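Local atomic coordinates of RNA 2'-o-ribose methyltransferase (Thermus thermophilus, PDB entry 1IPA), a protein that probably transfers methyl groups to the 2'-hydroxyl of ribose in RNA, as a TrmH-family enzyme whose active site is built on a deep trefoil knot. Residues R35-E38 / R39-A43. Numbering follows the deposited sequence.
Sequences REIE and RALQA
With CG anti to the backbone N (chi1 -164°) and further bends at chi2 and chi3, the R35 side chain projects from the helix and turns toward R39, whose chain, extended from CG to NE, leans back to meet it. The two guanidinium groups stack face to face, centres 3.6 Å apart and planes 23° from parallel, but slide off centre: R39 NH2 sits over the rim of the R35 group, 3.1 Å from R35 NH1. Two like-charged donors meet there, which should be unfavourable; the negative charge of E38 probably offsets part of it, since its OE1 forms a salt bridge with R35 NE (2.9 Å) and so holds the earlier arginine of the i/i+4 pair. E38 also meets Q42 one turn on; the amide nitrogen NE2 lies 3.2 Å from E38 CG, with amide and carboxylate planes steeply inclined. On another flank of the helix, I37 CG2 and L41 CD1 make a looser apolar contact at 4.3 Å. Beneath these side chains run four i to i+4 backbone hydrogen bonds, from R39 N to R35 O through Q42 N to E38 O. Residues 35-42 make up nearly all of helix 34-42 in the putative RNA-binding domain: I37 and A40 pack on I31 of strand 28-32, I37 and L41 reach L47 of strand 47-53, and R35, I37 and E38 touch helix 59-66.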
ATOM      1  N   ARG A  35     -11.339   8.039  -6.861  1.00 28.17           N
ATOM      2  CA  ARG A  35     -10.280   8.631  -6.050  1.00 29.10           C
ATOM      3  C   ARG A  35      -8.928   7.998  -6.380  1.00 26.91           C
ATOM      4  O   ARG A  35      -7.930   8.704  -6.524  1.00 26.94           O
ATOM      5  CB  ARG A  35     -10.571   8.496  -4.551  1.00 29.97           C
ATOM      6  CG  ARG A  35      -9.706   9.436  -3.715  1.00 35.47           C
ATOM      7  CD  ARG A  35      -9.972  10.877  -4.124  1.00 36.54           C
ATOM      8  NE  ARG A  35      -8.797  11.739  -4.055  1.00 39.70           N
ATOM      9  CZ  ARG A  35      -8.396  12.402  -2.972  1.00 44.46           C
ATOM     10  NH1 ARG A  35      -9.074  12.313  -1.830  1.00 45.18           N
ATOM     11  NH2 ARG A  35      -7.314  13.174  -3.037  1.00 44.86           N
ATOM     12  N   GLU A  36      -8.896   6.672  -6.498  1.00 24.76           N
ATOM     13  CA  GLU A  36      -7.656   5.984  -6.841  1.00 25.27           C
ATOM     14  C   GLU A  36      -7.145   6.518  -8.178  1.00 24.67           C
ATOM     15  O   GLU A  36      -5.971   6.826  -8.320  1.00 24.81           O
ATOM     16  CB  GLU A  36      -7.874   4.473  -6.948  1.00 25.47           C
ATOM     17  CG  GLU A  36      -8.184   3.774  -5.633  1.00 29.14           C
ATOM     18  CD  GLU A  36      -9.497   4.234  -5.019  1.00 33.62           C
ATOM     19  OE1 GLU A  36     -10.397   4.668  -5.776  1.00 33.43           O
ATOM     20  OE2 GLU A  36      -9.635   4.148  -3.781  1.00 34.66           O
ATOM     21  N   ILE A  37      -8.038   6.636  -9.155  1.00 25.12           N
ATOM     22  CA  ILE A  37      -7.660   7.147 -10.467  1.00 24.79           C
ATOM     23  C   ILE A  37      -7.093   8.563 -10.349  1.00 26.20           C
ATOM     24  O   ILE A  37      -6.089   8.895 -10.982  1.00 26.53           O
ATOM     25  CB  ILE A  37      -8.870   7.156 -11.430  1.00 23.58           C
ATOM     26  CG1 ILE A  37      -9.230   5.720 -11.821  1.00 20.67           C
ATOM     27  CG2 ILE A  37      -8.564   7.995 -12.650  1.00 23.93           C
ATOM     28  CD1 ILE A  37     -10.548   5.579 -12.549  1.00 16.12           C
ATOM     29  N   GLU A  38      -7.719   9.393  -9.523  1.00 27.16           N
ATOM     30  CA  GLU A  38      -7.246  10.761  -9.358  1.00 28.58           C
ATOM     31  C   GLU A  38      -5.855  10.821  -8.749  1.00 28.52           C
ATOM     32  O   GLU A  38      -4.982  11.525  -9.256  1.00 27.75           O
ATOM     33  CB  GLU A  38      -8.201  11.565  -8.492  1.00 31.18           C
ATOM     34  CG  GLU A  38      -7.851  13.030  -8.462  1.00 39.06           C
ATOM     35  CD  GLU A  38      -8.778  13.814  -7.579  1.00 44.24           C
ATOM     36  OE1 GLU A  38      -8.845  13.480  -6.377  1.00 47.21           O
ATOM     37  OE2 GLU A  38      -9.438  14.754  -8.086  1.00 45.65           O
ATOM     38  N   ARG A  39      -5.645  10.087  -7.660  1.00 30.14           N
ATOM     39  CA  ARG A  39      -4.337  10.066  -7.014  1.00 31.45           C
ATOM     40  C   ARG A  39      -3.273   9.592  -7.997  1.00 31.20           C
ATOM     41  O   ARG A  39      -2.130  10.038  -7.945  1.00 32.81           O
ATOM     42  CB  ARG A  39      -4.352   9.148  -5.797  1.00 32.20           C
ATOM     43  CG  ARG A  39      -5.285   9.599  -4.694  1.00 38.34           C
ATOM     44  CD  ARG A  39      -5.502   8.482  -3.670  1.00 43.72           C
ATOM     45  NE  ARG A  39      -6.485   8.843  -2.650  1.00 47.78           N
ATOM     46  CZ  ARG A  39      -6.269   9.741  -1.696  1.00 49.98           C
ATOM     47  NH1 ARG A  39      -5.101  10.366  -1.630  1.00 51.50           N
ATOM     48  NH2 ARG A  39      -7.222  10.021  -0.814  1.00 51.06           N
ATOM     49  N   ALA A  40      -3.652   8.694  -8.901  1.00 31.91           N
ATOM     50  CA  ALA A  40      -2.709   8.183  -9.886  1.00 32.26           C
ATOM     51  C   ALA A  40      -2.315   9.305 -10.838  1.00 31.41           C
ATOM     52  O   ALA A  40      -1.153   9.425 -11.228  1.00 32.54           O
ATOM     53  CB  ALA A  40      -3.322   7.016 -10.653  1.00 30.60           C
ATOM     54  N   LEU A  41      -3.290  10.128 -11.201  1.00 33.27           N
ATOM     55  CA  LEU A  41      -3.047  11.257 -12.092  1.00 34.07           C
ATOM     56  C   LEU A  41      -2.147  12.255 -11.379  1.00 35.40           C
ATOM     57  O   LEU A  41      -1.214  12.800 -11.970  1.00 36.62           O
ATOM     58  CB  LEU A  41      -4.374  11.912 -12.477  1.00 33.79           C
ATOM     59  CG  LEU A  41      -5.199  11.048 -13.438  1.00 33.52           C
ATOM     60  CD1 LEU A  41      -6.568  11.681 -13.694  1.00 32.08           C
ATOM     61  CD2 LEU A  41      -4.416  10.878 -14.741  1.00 31.81           C
ATOM     62  N   GLN A  42      -2.429  12.480 -10.102  1.00 36.54           N
ATOM     63  CA  GLN A  42      -1.638  13.384  -9.285  1.00 38.47           C
ATOM     64  C   GLN A  42      -0.198  12.897  -9.113  1.00 37.89           C
ATOM     65  O   GLN A  42       0.693  13.685  -8.802  1.00 37.32           O
ATOM     66  CB  GLN A  42      -2.293  13.557  -7.911  1.00 41.18           C
ATOM     67  CG  GLN A  42      -3.486  14.498  -7.934  1.00 47.17           C
ATOM     68  CD  GLN A  42      -4.259  14.503  -6.632  1.00 51.84           C
ATOM     69  OE1 GLN A  42      -3.679  14.602  -5.547  1.00 55.33           O
ATOM     70  NE2 GLN A  42      -5.584  14.407  -6.732  1.00 54.16           N
ATOM     71  N   ALA A  43       0.031  11.604  -9.324  1.00 36.72           N
ATOM     72  CA  ALA A  43       1.371  11.035  -9.178  1.00 37.29           C
ATOM     73  C   ALA A  43       2.141  10.961 -10.491  1.00 36.46           C
ATOM     74  O   ALA A  43       3.290  10.531 -10.513  1.00 37.92           O
ATOM     75  CB  ALA A  43       1.290   9.639  -8.547  1.00 36.32           C
TER